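Local structure of avidin-related protein 4/5 (Gallus gallus, 2OF8) at residues R21-R26 and Q53-S58; T32-V37 and I44-L49; S71-V76 and W95-S100; L91-L96 and N116-L121. The protein probably binds biotin with high affinity, as avidins do, and holds a biotin nitroanilide in its pocket. The protein carries 2 engineered substitutions. All coordinates share one frame; numbering follows the deposited sequence. Where two conformers were deposited one is given.

In the fold
The four contacts lie on one closed antiparallel beta barrel of eight strands, each hydrogen-bonded to the next in chain order. Contact 2 (strands 28-34 and 47-53) is nested in the chain between the two segments of contact 1; contacts 3 and 4 follow and share Trp-95 and Leu-96 on strand 89-98. Contact 1 joins two loops at the surface, its centre about 25 Å from that of contact 3 on the opposite side of the chain's centre. Contacts 2, 3 and 4 have centres about 12 to 16 Å apart and all touch the bound biotin amide, whose pocket they therefore help to build, whereas contact 1 stays apart from it.

Contact 1: R21-R26 and Q53-S58; sequences RAVNSR and QHKRAS. With FMT (formic acid), chain D.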
# COMPACT_ATOMS: atom_id res chain seq x y z
N ARG A 21 18.29 -18.36 -6.71
CA ARG A 21 19.61 -18.92 -6.98
C ARG A 21 20.64 -18.27 -6.05
O ARG A 21 20.28 -17.69 -5.02
CB ARG A 21 19.96 -18.71 -8.46
CG ARG A 21 18.98 -19.36 -9.45
CD ARG A 21 19.48 -19.31 -10.90
NE ARG A 21 18.56 -19.90 -11.87
CZ ARG A 21 17.45 -19.33 -12.33
NH1 ARG A 21 17.08 -18.13 -11.91
NH2 ARG A 21 16.69 -19.96 -13.22
N ALA A 22 21.93 -18.39 -6.37
CA ALA A 22 22.99 -17.89 -5.51
C ALA A 22 22.89 -16.38 -5.34
O ALA A 22 22.61 -15.66 -6.28
CB ALA A 22 24.35 -18.26 -6.07
N VAL A 23 23.12 -15.94 -4.11
CA VAL A 23 23.16 -14.52 -3.80
C VAL A 23 24.62 -14.08 -3.91
O VAL A 23 25.50 -14.69 -3.28
CB VAL A 23 22.63 -14.26 -2.38
CG1 VAL A 23 22.72 -12.79 -2.03
CG2 VAL A 23 21.19 -14.75 -2.26
N ASN A 24 24.91 -13.06 -4.70
CA ASN A 24 26.30 -12.65 -4.92
C ASN A 24 26.79 -11.73 -3.80
O ASN A 24 26.07 -11.50 -2.83
CB ASN A 24 26.50 -12.07 -6.33
CG ASN A 24 25.92 -10.68 -6.52
OD1 ASN A 24 25.51 -10.01 -5.56
ND2 ASN A 24 25.89 -10.22 -7.76
N SER A 25 28.02 -11.25 -3.88
CA SER A 25 28.58 -10.50 -2.76
C SER A 25 27.94 -9.13 -2.57
O SER A 25 28.06 -8.56 -1.50
CB SER A 25 30.09 -10.36 -2.85
OG SER A 25 30.43 -9.62 -3.98
N ARG A 26 27.25 -8.62 -3.59
CA ARG A 26 26.45 -7.40 -3.48
C ARG A 26 25.06 -7.64 -2.90
O ARG A 26 24.33 -6.69 -2.61
CB ARG A 26 26.28 -6.75 -4.85
CG ARG A 26 27.55 -6.20 -5.43
CD ARG A 26 28.10 -5.02 -4.70
NE ARG A 26 29.12 -4.38 -5.52
CZ ARG A 26 30.07 -3.59 -5.07
NH1 ARG A 26 30.16 -3.28 -3.79
NH2 ARG A 26 30.95 -3.09 -5.92
N GLN A 53 19.21 -8.39 -1.70
CA GLN A 53 19.10 -8.46 -0.25
C GLN A 53 20.32 -7.79 0.36
O GLN A 53 21.35 -7.60 -0.30
CB GLN A 53 19.03 -9.91 0.24
CG GLN A 53 20.32 -10.71 0.07
CD GLN A 53 20.33 -11.98 0.90
OE1 GLN A 53 20.83 -11.99 2.04
NE2 GLN A 53 19.78 -13.03 0.35
N HIS A 54 20.21 -7.47 1.63
CA HIS A 54 21.37 -7.07 2.40
C HIS A 54 22.18 -8.31 2.77
O HIS A 54 21.65 -9.39 3.01
CB HIS A 54 20.92 -6.30 3.63
CG HIS A 54 20.49 -4.90 3.32
ND1 HIS A 54 19.23 -4.56 2.87
CD2 HIS A 54 21.20 -3.76 3.34
CE1 HIS A 54 19.20 -3.25 2.65
NE2 HIS A 54 20.37 -2.74 2.95
N LYS A 55 23.48 -8.12 2.84
CA LYS A 55 24.44 -9.22 2.96
C LYS A 55 24.93 -9.47 4.38
O LYS A 55 25.08 -10.63 4.79
CB LYS A 55 25.64 -8.90 2.07
CG LYS A 55 25.55 -9.57 0.75
CD LYS A 55 26.32 -10.89 0.78
CE LYS A 55 25.49 -12.05 0.31
NZ LYS A 55 26.36 -13.14 -0.21
N ARG A 56 25.21 -8.41 5.12
CA ARG A 56 25.82 -8.55 6.44
C ARG A 56 24.80 -9.02 7.46
O ARG A 56 25.12 -9.80 8.36
CB ARG A 56 26.45 -7.23 6.89
CG ARG A 56 27.64 -6.78 6.03
CD ARG A 56 28.14 -5.37 6.32
NE ARG A 56 27.16 -4.34 5.95
CZ ARG A 56 27.37 -3.03 6.08
NH1 ARG A 56 28.51 -2.57 6.59
NH2 ARG A 56 26.43 -2.17 5.72
N ALA A 57 23.56 -8.59 7.28
CA ALA A 57 22.52 -8.80 8.28
C ALA A 57 22.15 -10.27 8.43
O ALA A 57 22.00 -10.99 7.45
CB ALA A 57 21.29 -8.00 7.92
N SER A 58 21.99 -10.71 9.67
CA SER A 58 21.50 -12.05 9.93
C SER A 58 20.05 -12.23 9.49
O SER A 58 19.67 -13.31 9.09
CB SER A 58 21.65 -12.43 11.40
OG SER A 58 20.92 -11.58 12.25
C FMT D . 33.76 -2.78 -2.10
O1 FMT D . 32.56 -2.43 -2.09
O2 FMT D . 34.51 -2.65 -3.08
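The closest CA atoms across the contact are those of Arg-26 and Lys-55, 7.0 Å apart, too far for a beta pairing. Most of segment 21-26 and of segment 53-58 is loop, and the one direct polar link is weak: Lys-55 NZ donates to Asn-24 O at 3.1 Å. The lysine reaches it by a bent route. Its chi2 of -95° and chi3 of 128° both depart from staggered values, and they lay the chain along the turn, CG at 3.5 Å from Ser-25 O and CE at 3.7 Å from Val-23 CG1. The aliphatic part thus packs on the loop while the ammonium group faces backbone carbonyls. Val-23 holds the other side of the contact. Its CG1 also meets Gln-53 CG at 3.8 Å, the two side chains crossing at about a right angle. Beyond the turn, the guanidinium of Arg-26 receives a formic acid, probably from the crystallisation liquor, at its edge, NH1 to O1 being 3.1 Å. Asn-24 is tied to Glu-28 through its ND2. The contact joins the loop between strands 17-20 and 28-34 to the loop that leaves strand 47-53 for strand 61-67. Val-23 and Gln-53 both rest on Phe-29 of strand 28-34, and beyond Gln-53 the ring of His-54 stacks on His-67 of a second subunit.

Contact 2: T32-V37 and I44-L49; sequences TYLTAV and ITLSPL. With BNI (5-(2-oxo-hexahydro-thieno[3,4-D]imidazol-6-yl)-pentanoic acid (4-nitro-phenyl)-amide), chain C.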
# COMPACT_ATOMS: atom_id res chain seq x y z
N THR A 32 13.20 -17.78 -10.19
CA THR A 32 11.95 -17.95 -10.91
C THR A 32 10.80 -17.97 -9.93
O THR A 32 10.95 -18.27 -8.75
CB THR A 32 11.94 -19.25 -11.72
OG1 THR A 32 12.06 -20.36 -10.84
CG2 THR A 32 13.14 -19.33 -12.67
N TYR A 33 9.63 -17.66 -10.46
CA TYR A 33 8.42 -17.53 -9.66
C TYR A 33 7.29 -18.20 -10.43
O TYR A 33 7.03 -17.84 -11.58
CB TYR A 33 8.10 -16.05 -9.42
CG TYR A 33 7.21 -15.79 -8.22
CD1 TYR A 33 5.84 -16.03 -8.27
CD2 TYR A 33 7.73 -15.29 -7.04
CE1 TYR A 33 5.03 -15.79 -7.16
CE2 TYR A 33 6.93 -15.05 -5.93
CZ TYR A 33 5.59 -15.30 -5.99
OH TYR A 33 4.82 -15.05 -4.88
N LEU A 34 6.62 -19.16 -9.80
CA LEU A 34 5.44 -19.82 -10.34
C LEU A 34 4.26 -19.41 -9.47
O LEU A 34 4.09 -19.91 -8.36
CB LEU A 34 5.61 -21.34 -10.36
CG LEU A 34 4.50 -22.08 -11.10
CD1 LEU A 34 4.44 -21.69 -12.56
CD2 LEU A 34 4.70 -23.59 -10.97
N THR A 35 3.49 -18.44 -9.94
CA THR A 35 2.34 -17.99 -9.18
C THR A 35 1.20 -19.01 -9.26
O THR A 35 0.96 -19.60 -10.31
CB THR A 35 1.86 -16.60 -9.61
OG1 THR A 35 0.75 -16.22 -8.78
CG2 THR A 35 1.40 -16.53 -11.09
N ALA A 36 0.52 -19.21 -8.14
CA ALA A 36 -0.65 -20.08 -8.09
C ALA A 36 -1.89 -19.39 -8.67
O ALA A 36 -2.84 -20.08 -9.05
CB ALA A 36 -0.92 -20.53 -6.67
N VAL A 37 -1.88 -18.06 -8.69
CA VAL A 37 -3.03 -17.26 -9.06
C VAL A 37 -2.64 -16.16 -10.05
O VAL A 37 -1.50 -15.69 -10.08
CB VAL A 37 -3.71 -16.60 -7.82
CG1 VAL A 37 -4.32 -17.67 -6.93
CG2 VAL A 37 -2.74 -15.71 -7.04
N ILE A 44 -0.78 -18.88 -17.00
CA ILE A 44 0.39 -18.75 -16.13
C ILE A 44 1.57 -19.57 -16.66
O ILE A 44 1.42 -20.74 -17.00
CB ILE A 44 0.07 -19.19 -14.69
CG1 ILE A 44 -0.89 -18.20 -14.03
CG2 ILE A 44 1.36 -19.28 -13.86
CD1 ILE A 44 -1.57 -18.72 -12.78
N THR A 45 2.72 -18.92 -16.71
CA THR A 45 3.99 -19.59 -17.00
C THR A 45 5.04 -19.14 -15.98
O THR A 45 4.94 -18.05 -15.39
CB THR A 45 4.50 -19.27 -18.41
OG1 THR A 45 4.67 -17.85 -18.54
CG2 THR A 45 3.48 -19.71 -19.47
N LEU A 46 6.04 -19.98 -15.78
CA LEU A 46 7.17 -19.68 -14.93
C LEU A 46 7.79 -18.36 -15.36
O LEU A 46 8.02 -18.14 -16.55
CB LEU A 46 8.19 -20.81 -15.02
CG LEU A 46 9.33 -20.78 -14.00
CD1 LEU A 46 8.81 -20.99 -12.58
CD2 LEU A 46 10.38 -21.81 -14.36
N SER A 47 8.07 -17.48 -14.41
CA SER A 47 8.51 -16.12 -14.71
C SER A 47 9.77 -15.77 -13.92
O SER A 47 9.95 -16.22 -12.80
CB SER A 47 7.38 -15.16 -14.37
OG SER A 47 6.26 -15.38 -15.23
N PRO A 48 10.64 -14.97 -14.52
CA PRO A 48 11.89 -14.60 -13.86
C PRO A 48 11.73 -13.51 -12.81
O PRO A 48 10.87 -12.64 -12.93
CB PRO A 48 12.74 -14.09 -15.02
CG PRO A 48 11.76 -13.50 -15.94
CD PRO A 48 10.55 -14.39 -15.87
N LEU A 49 12.61 -13.56 -11.82
CA LEU A 49 12.71 -12.51 -10.81
C LEU A 49 14.17 -12.08 -10.66
O LEU A 49 15.10 -12.84 -10.95
CB LEU A 49 12.13 -12.97 -9.47
CG LEU A 49 12.89 -14.04 -8.69
CD1 LEU A 49 13.95 -13.46 -7.77
CD2 LEU A 49 11.92 -14.89 -7.89
C1 BNI C . -1.30 -11.07 -12.87
C10 BNI C . 0.12 -11.66 -12.91
C9 BNI C . 0.39 -12.61 -11.75
C8 BNI C . 0.33 -11.89 -10.41
C7 BNI C . 0.33 -12.87 -9.25
C2 BNI C . 0.26 -12.11 -7.88
C6 BNI C . 1.16 -10.98 -5.79
C4 BNI C . -0.05 -13.02 -6.65
C5 BNI C . 0.44 -12.28 -5.39
C3 BNI C . 1.43 -14.36 -5.51
O2 BNI C . -2.27 -11.75 -12.57
O3 BNI C . 2.15 -15.35 -5.20
N1 BNI C . 1.32 -13.25 -4.79
N2 BNI C . 0.69 -14.27 -6.61
S1 BNI C . 1.86 -11.33 -7.43
N17 BNI C . -1.47 -9.77 -13.11
C18 BNI C . -2.60 -8.99 -13.19
C20 BNI C . -2.78 -8.06 -14.26
C21 BNI C . -3.96 -7.25 -14.31
C22 BNI C . -4.99 -7.39 -13.28
C23 BNI C . -4.81 -8.32 -12.21
C24 BNI C . -3.63 -9.12 -12.15
N25 BNI C . -6.23 -6.53 -13.37
O26 BNI C . -6.39 -5.74 -14.25
O27 BNI C . -7.10 -6.61 -12.55
O HOH W 1 4.47 -17.52 -12.63
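Tyr-33 and Ser-47 exchange two backbone hydrogen bonds, Tyr-33 N to Ser-47 O at 2.8 Å and Ser-47 N to Tyr-33 O at 3.0 Å, an antiparallel hydrogen-bonded pair joining neighbouring strands 28-34 and 47-53 of the avidin beta barrel. Toward Thr-35 and Ile-44 the chains part, and a water bridges them: it donates to Tyr-33 O and Thr-45 O and accepts from Thr-35 N. The same segment serves the biotin amide. Tyr-33 OH donates to O3, the ureido oxygen, at 2.7 Å, the acceptor lying at the ring edge and in its plane. Thr-35 OG1 takes the ureido N2 hydrogen at 2.9 Å in a nearly straight bond (173° at the hydrogen), and donates its own hydrogen to Val-37 O, on a lone pair in the carbonyl plane. With chi1 at -178°, OG1 lies opposite the backbone N and faces the ligand while CG2 is turned onto Ile-44. A valine at Thr-35 would probably leave ligand N2 without its acceptor and Val-37 O without its hydroxyl donor. Outward, Ile-44 lays CG2 and CD1 against the Thr-35 carbonyl oxygen, and Leu-34 crosses Ile-44 at about a right angle. Beside Thr-32, Leu-46 CD1 rests 3.7 Å from Thr-32 CB, and it also lies 3.9 Å from Leu-34 CB.

Contact 3: S71-V76 and W95-S100; sequences SESTTV and WLLRSS. With BNI (5-(2-oxo-hexahydro-thieno[3,4-D]imidazol-6-yl)-pentanoic acid (4-nitro-phenyl)-amide), chain C.
Trp-95 CA sits 3.1 Å from Val-76 O, a CA-H...O contact at the start of the pairing, and its indole turns into the ligand pocket. There one ring face lies under the thiophane part of the biotin amide, whose C6 stands 3.2 Å above the plane over its centre. An alanine at Trp-95 would remove this flat floor and is likely to leave C6 and the neighbouring C5 without their packing surface. Leu-96 makes an antiparallel hydrogen-bonded pair with Val-76, Val-76 N to Leu-96 O and Leu-96 N to Val-76 O both being 2.9 Å. Leu-97 crosses Thr-75 in the non-hydrogen-bonded pair. Its branches divide the work: CD1 presses on Thr-75 OG1 at 3.2 Å, and CD2 reaches ligand C24 at 3.7 Å. That threonine oxygen is hydrogen-bonded to Trp-68 NE1 and also lies beside the ligand sulfur. Arg-98 closes the paired region with Thr-74, and its N to Thr-74 O bond is the shorter at 2.8 Å; the guanidinium folds back to Ser-99 O through NE and forms a salt bridge with Asp-107. At the far end, Ser-100 CB meets Glu-72 CB. The two segments belong to the hairpin of strands 74-83 and 89-98, which runs between strand 61-67 and strand 111-120; Thr-78 of a second subunit packs on Leu-96 and Arg-98.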
# COMPACT_ATOMS: atom_id res chain seq x y z
N SER A 71 1.95 -11.82 -19.00
CA SER A 71 1.15 -10.64 -18.71
C SER A 71 2.02 -9.41 -18.98
O SER A 71 3.24 -9.50 -18.97
CB SER A 71 0.73 -10.67 -17.23
OG SER A 71 0.03 -9.51 -16.81
N GLU A 72 1.38 -8.26 -19.18
CA GLU A 72 2.10 -6.98 -19.26
C GLU A 72 2.34 -6.35 -17.89
O GLU A 72 2.96 -5.29 -17.81
CB GLU A 72 1.35 -6.01 -20.17
CG GLU A 72 1.30 -6.44 -21.63
CD GLU A 72 2.68 -6.70 -22.18
OE1 GLU A 72 3.57 -5.83 -22.01
OE2 GLU A 72 2.89 -7.79 -22.75
N SER A 73 1.84 -6.99 -16.84
CA SER A 73 1.99 -6.51 -15.47
C SER A 73 3.35 -6.90 -14.87
O SER A 73 4.07 -7.74 -15.40
CB SER A 73 0.83 -7.04 -14.60
OG SER A 73 0.88 -8.45 -14.44
N THR A 74 3.68 -6.26 -13.75
CA THR A 74 4.91 -6.50 -13.00
C THR A 74 4.57 -6.50 -11.52
O THR A 74 3.75 -5.69 -11.10
CB THR A 74 5.92 -5.38 -13.28
OG1 THR A 74 6.29 -5.38 -14.67
CG2 THR A 74 7.22 -5.59 -12.50
N THR A 75 5.17 -7.39 -10.73
CA THR A 75 5.05 -7.31 -9.27
C THR A 75 6.40 -7.05 -8.64
O THR A 75 7.41 -7.60 -9.06
CB THR A 75 4.46 -8.60 -8.70
OG1 THR A 75 3.19 -8.80 -9.32
CG2 THR A 75 4.21 -8.49 -7.19
N VAL A 76 6.41 -6.22 -7.59
CA VAL A 76 7.56 -6.11 -6.71
C VAL A 76 7.17 -6.59 -5.31
O VAL A 76 6.05 -6.36 -4.85
CB VAL A 76 8.13 -4.68 -6.65
CG1 VAL A 76 8.72 -4.28 -8.00
CG2 VAL A 76 7.08 -3.66 -6.21
N TRP A 95 3.70 -6.66 -1.21
CA TRP A 95 3.90 -6.53 -2.64
C TRP A 95 3.02 -5.47 -3.24
O TRP A 95 1.97 -5.11 -2.71
CB TRP A 95 3.71 -7.88 -3.36
CG TRP A 95 2.40 -8.59 -3.10
CD1 TRP A 95 2.21 -9.65 -2.27
CD2 TRP A 95 1.13 -8.32 -3.70
NE1 TRP A 95 0.90 -10.06 -2.32
CE2 TRP A 95 0.22 -9.27 -3.20
CE3 TRP A 95 0.68 -7.41 -4.66
CZ2 TRP A 95 -1.12 -9.30 -3.59
CZ3 TRP A 95 -0.65 -7.44 -5.04
CH2 TRP A 95 -1.53 -8.37 -4.50
N LEU A 96 3.49 -4.97 -4.39
CA LEU A 96 2.72 -4.11 -5.28
C LEU A 96 2.69 -4.76 -6.66
O LEU A 96 3.73 -5.14 -7.19
CB LEU A 96 3.35 -2.72 -5.43
CG LEU A 96 3.42 -1.87 -4.16
CD1 LEU A 96 4.25 -0.63 -4.42
CD2 LEU A 96 2.05 -1.49 -3.65
N LEU A 97 1.49 -4.90 -7.22
CA LEU A 97 1.28 -5.45 -8.54
C LEU A 97 0.81 -4.32 -9.45
O LEU A 97 -0.28 -3.75 -9.24
CB LEU A 97 0.25 -6.59 -8.49
CG LEU A 97 -0.32 -7.16 -9.79
CD1 LEU A 97 0.67 -7.62 -10.84
CD2 LEU A 97 -1.24 -8.32 -9.47
N ARG A 98 1.65 -3.98 -10.43
CA ARG A 98 1.37 -2.94 -11.40
C ARG A 98 0.80 -3.55 -12.67
O ARG A 98 1.47 -4.32 -13.35
CB ARG A 98 2.64 -2.19 -11.74
CG ARG A 98 2.45 -1.16 -12.84
CD ARG A 98 1.63 0.01 -12.42
NE ARG A 98 1.11 0.78 -13.55
CZ ARG A 98 0.83 2.07 -13.49
NH1 ARG A 98 1.11 2.79 -12.41
NH2 ARG A 98 0.26 2.66 -14.52
N SER A 99 -0.43 -3.18 -12.99
CA SER A 99 -1.04 -3.52 -14.26
C SER A 99 -0.70 -2.48 -15.31
O SER A 99 -0.38 -1.33 -15.01
CB SER A 99 -2.56 -3.61 -14.12
OG SER A 99 -2.92 -4.67 -13.27
N SER A 100 -0.76 -2.90 -16.57
CA SER A 100 -0.57 -2.00 -17.69
C SER A 100 -1.91 -1.38 -18.06
O SER A 100 -2.88 -2.09 -18.32
CB SER A 100 -0.05 -2.80 -18.88
OG SER A 100 -0.01 -2.00 -20.05
C1 BNI C . -1.30 -11.07 -12.87
C10 BNI C . 0.12 -11.66 -12.91
C9 BNI C . 0.39 -12.61 -11.75
C8 BNI C . 0.33 -11.89 -10.41
C7 BNI C . 0.33 -12.87 -9.25
C2 BNI C . 0.26 -12.11 -7.88
C6 BNI C . 1.16 -10.98 -5.79
C4 BNI C . -0.05 -13.02 -6.65
C5 BNI C . 0.44 -12.28 -5.39
C3 BNI C . 1.43 -14.36 -5.51
O2 BNI C . -2.27 -11.75 -12.57
O3 BNI C . 2.15 -15.35 -5.20
N1 BNI C . 1.32 -13.25 -4.79
N2 BNI C . 0.69 -14.27 -6.61
S1 BNI C . 1.86 -11.33 -7.43
N17 BNI C . -1.47 -9.77 -13.11
C18 BNI C . -2.60 -8.99 -13.19
C20 BNI C . -2.78 -8.06 -14.26
C21 BNI C . -3.96 -7.25 -14.31
C22 BNI C . -4.99 -7.39 -13.28
C23 BNI C . -4.81 -8.32 -12.21
C24 BNI C . -3.63 -9.12 -12.15
N25 BNI C . -6.23 -6.53 -13.37
O26 BNI C . -6.39 -5.74 -14.25
O27 BNI C . -7.10 -6.61 -12.55

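Contact 4: L91-L96 and N116-L121; sequences LKTMWL and NNFTRL. With BNI (5-(2-oxo-hexahydro-thieno[3,4-D]imidazol-6-yl)-pentanoic acid (4-nitro-phenyl)-amide), chain C.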
# COMPACT_ATOMS: atom_id res chain seq x y z
N LEU A 91 9.93 -15.67 5.30
CA LEU A 91 9.96 -14.38 4.62
C LEU A 91 8.62 -13.71 4.83
O LEU A 91 7.59 -14.21 4.39
CB LEU A 91 10.22 -14.51 3.12
CG LEU A 91 11.36 -15.42 2.69
CD1 LEU A 91 11.49 -15.40 1.18
CD2 LEU A 91 12.67 -15.02 3.35
N LYS A 92 8.63 -12.56 5.50
CA LYS A 92 7.45 -11.72 5.63
C LYS A 92 7.55 -10.66 4.56
O LYS A 92 8.51 -9.89 4.55
CB LYS A 92 7.39 -11.07 7.01
CG LYS A 92 7.22 -12.05 8.17
CD LYS A 92 5.83 -12.69 8.20
CE LYS A 92 4.75 -11.74 8.68
NZ LYS A 92 3.39 -12.35 8.63
N THR A 93 6.59 -10.62 3.64
CA THR A 93 6.63 -9.69 2.52
C THR A 93 5.32 -8.95 2.31
O THR A 93 4.23 -9.41 2.69
CB THR A 93 6.98 -10.38 1.17
OG1 THR A 93 5.88 -11.14 0.66
CG2 THR A 93 8.16 -11.33 1.29
N MET A 94 5.48 -7.83 1.64
CA MET A 94 4.37 -7.14 1.03
C MET A 94 4.73 -6.84 -0.40
O MET A 94 5.91 -6.78 -0.76
CB MET A 94 4.04 -5.88 1.80
CG MET A 94 3.59 -6.21 3.21
SD MET A 94 2.73 -4.91 4.01
CE MET A 94 1.20 -4.94 3.13
N TRP A 95 3.70 -6.66 -1.21
CA TRP A 95 3.90 -6.53 -2.64
C TRP A 95 3.02 -5.47 -3.24
O TRP A 95 1.97 -5.11 -2.71
CB TRP A 95 3.71 -7.88 -3.36
CG TRP A 95 2.40 -8.59 -3.10
CD1 TRP A 95 2.21 -9.65 -2.27
CD2 TRP A 95 1.13 -8.32 -3.70
NE1 TRP A 95 0.90 -10.06 -2.32
CE2 TRP A 95 0.22 -9.27 -3.20
CE3 TRP A 95 0.68 -7.41 -4.66
CZ2 TRP A 95 -1.12 -9.30 -3.59
CZ3 TRP A 95 -0.65 -7.44 -5.04
CH2 TRP A 95 -1.53 -8.37 -4.50
N LEU A 96 3.49 -4.97 -4.39
CA LEU A 96 2.72 -4.11 -5.28
C LEU A 96 2.69 -4.76 -6.66
O LEU A 96 3.73 -5.14 -7.19
CB LEU A 96 3.35 -2.72 -5.43
CG LEU A 96 3.42 -1.87 -4.16
CD1 LEU A 96 4.25 -0.63 -4.42
CD2 LEU A 96 2.05 -1.49 -3.65
N ASN A 116 2.43 -11.48 1.48
CA ASN A 116 2.66 -12.92 1.38
C ASN A 116 3.67 -13.33 2.43
O ASN A 116 4.65 -12.64 2.67
CB ASN A 116 3.22 -13.34 0.01
CG ASN A 116 2.16 -13.52 -1.06
OD1 ASN A 116 2.26 -12.92 -2.13
ND2 ASN A 116 1.18 -14.40 -0.82
N ASN A 117 3.43 -14.50 3.02
CA ASN A 117 4.36 -15.13 3.93
C ASN A 117 4.92 -16.36 3.23
O ASN A 117 4.16 -17.15 2.69
CB ASN A 117 3.61 -15.49 5.21
CG ASN A 117 2.92 -14.28 5.84
OD1 ASN A 117 3.51 -13.22 5.93
ND2 ASN A 117 1.65 -14.44 6.24
N PHE A 118 6.25 -16.49 3.21
CA PHE A 118 6.92 -17.61 2.56
C PHE A 118 7.65 -18.47 3.59
O PHE A 118 8.28 -17.95 4.52
CB PHE A 118 7.97 -17.17 1.53
CG PHE A 118 7.44 -16.40 0.34
CD1 PHE A 118 7.38 -16.99 -0.91
CD2 PHE A 118 7.10 -15.06 0.45
CE1 PHE A 118 6.96 -16.27 -2.02
CE2 PHE A 118 6.67 -14.33 -0.65
CZ PHE A 118 6.60 -14.94 -1.89
N THR A 119 7.59 -19.78 3.40
CA THR A 119 8.41 -20.72 4.15
C THR A 119 9.11 -21.66 3.17
O THR A 119 8.71 -21.79 2.02
CB THR A 119 7.58 -21.52 5.16
OG1 THR A 119 6.46 -22.12 4.51
CG2 THR A 119 6.96 -20.61 6.22
N ARG A 120 10.17 -22.32 3.64
CA ARG A 120 10.98 -23.15 2.76
C ARG A 120 10.22 -24.40 2.34
O ARG A 120 9.44 -24.97 3.10
CB ARG A 120 12.30 -23.53 3.44
CG ARG A 120 13.34 -22.40 3.46
CD ARG A 120 14.74 -22.91 3.73
NE ARG A 120 15.77 -21.88 3.83
CZ ARG A 120 16.32 -21.23 2.81
NH1 ARG A 120 17.27 -20.34 3.02
NH2 ARG A 120 15.92 -21.45 1.56
N LEU A 121 10.43 -24.81 1.10
CA LEU A 121 9.72 -25.99 0.61
C LEU A 121 10.10 -27.23 1.40
O LEU A 121 9.23 -27.99 1.85
CB LEU A 121 9.97 -26.18 -0.89
CG LEU A 121 9.37 -27.44 -1.50
CD1 LEU A 121 7.86 -27.49 -1.27
CD2 LEU A 121 9.70 -27.53 -2.98
C1 BNI C . -1.30 -11.07 -12.87
C10 BNI C . 0.12 -11.66 -12.91
C9 BNI C . 0.39 -12.61 -11.75
C8 BNI C . 0.33 -11.89 -10.41
C7 BNI C . 0.33 -12.87 -9.25
C2 BNI C . 0.26 -12.11 -7.88
C6 BNI C . 1.16 -10.98 -5.79
C4 BNI C . -0.05 -13.02 -6.65
C5 BNI C . 0.44 -12.28 -5.39
C3 BNI C . 1.43 -14.36 -5.51
O2 BNI C . -2.27 -11.75 -12.57
O3 BNI C . 2.15 -15.35 -5.20
N1 BNI C . 1.32 -13.25 -4.79
N2 BNI C . 0.69 -14.27 -6.61
S1 BNI C . 1.86 -11.33 -7.43
N17 BNI C . -1.47 -9.77 -13.11
C18 BNI C . -2.60 -8.99 -13.19
C20 BNI C . -2.78 -8.06 -14.26
C21 BNI C . -3.96 -7.25 -14.31
C22 BNI C . -4.99 -7.39 -13.28
C23 BNI C . -4.81 -8.32 -12.21
C24 BNI C . -3.63 -9.12 -12.15
N25 BNI C . -6.23 -6.53 -13.37
O26 BNI C . -6.39 -5.74 -14.25
O27 BNI C . -7.10 -6.61 -12.55
O HOH W 2 3.67 -10.31 5.35
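Thr-93 meets Asn-116 through a chi1 of 75°, which sets OG1 between the backbone N and the carbonyl carbon and so beside the paired strand. From there OG1 donates to Asn-116 O at 2.8 Å. Thr-93 N donates to the same oxygen at 3.0 Å, so two donors from one residue grip this buried carbonyl. Two bends, at chi2 and chi3, curl Lys-92 toward Asn-117, and its NZ reaches OD1 at 2.8 Å from above the amide plane, not on a lone pair. A water donates to Asn-117 OD1 as well and bridges it to Thr-93 O. Leu-91 and Phe-118 form an antiparallel hydrogen-bonded backbone pair, with their CB atoms 3.8 Å apart. The phenyl ring then turns its edge to Thr-93, whose OG1 lies in the ring plane 3.5 Å from CE2. These pairs join strands 89-98 and 111-120, the last two strands along the chain. On the side of Lys-92 and Asn-117 the contact meets another subunit: Tyr-115 OH of the fourth subunit accepts a hydrogen bond from Asn-117 ND2 and a weak one from Lys-92 NZ. On the side of Thr-93 and Phe-118 lies the ligand. Asn-116 OD1 accepts from ureido N1 at 2.8 Å, with 165° at the hydrogen, while its ND2 is hydrogen-bonded to Asn-13 OD1. That second bond fixes which end of the amide faces the biotin group. The site therefore offers N1 an acceptor whose orientation is set by a second-shell asparagine.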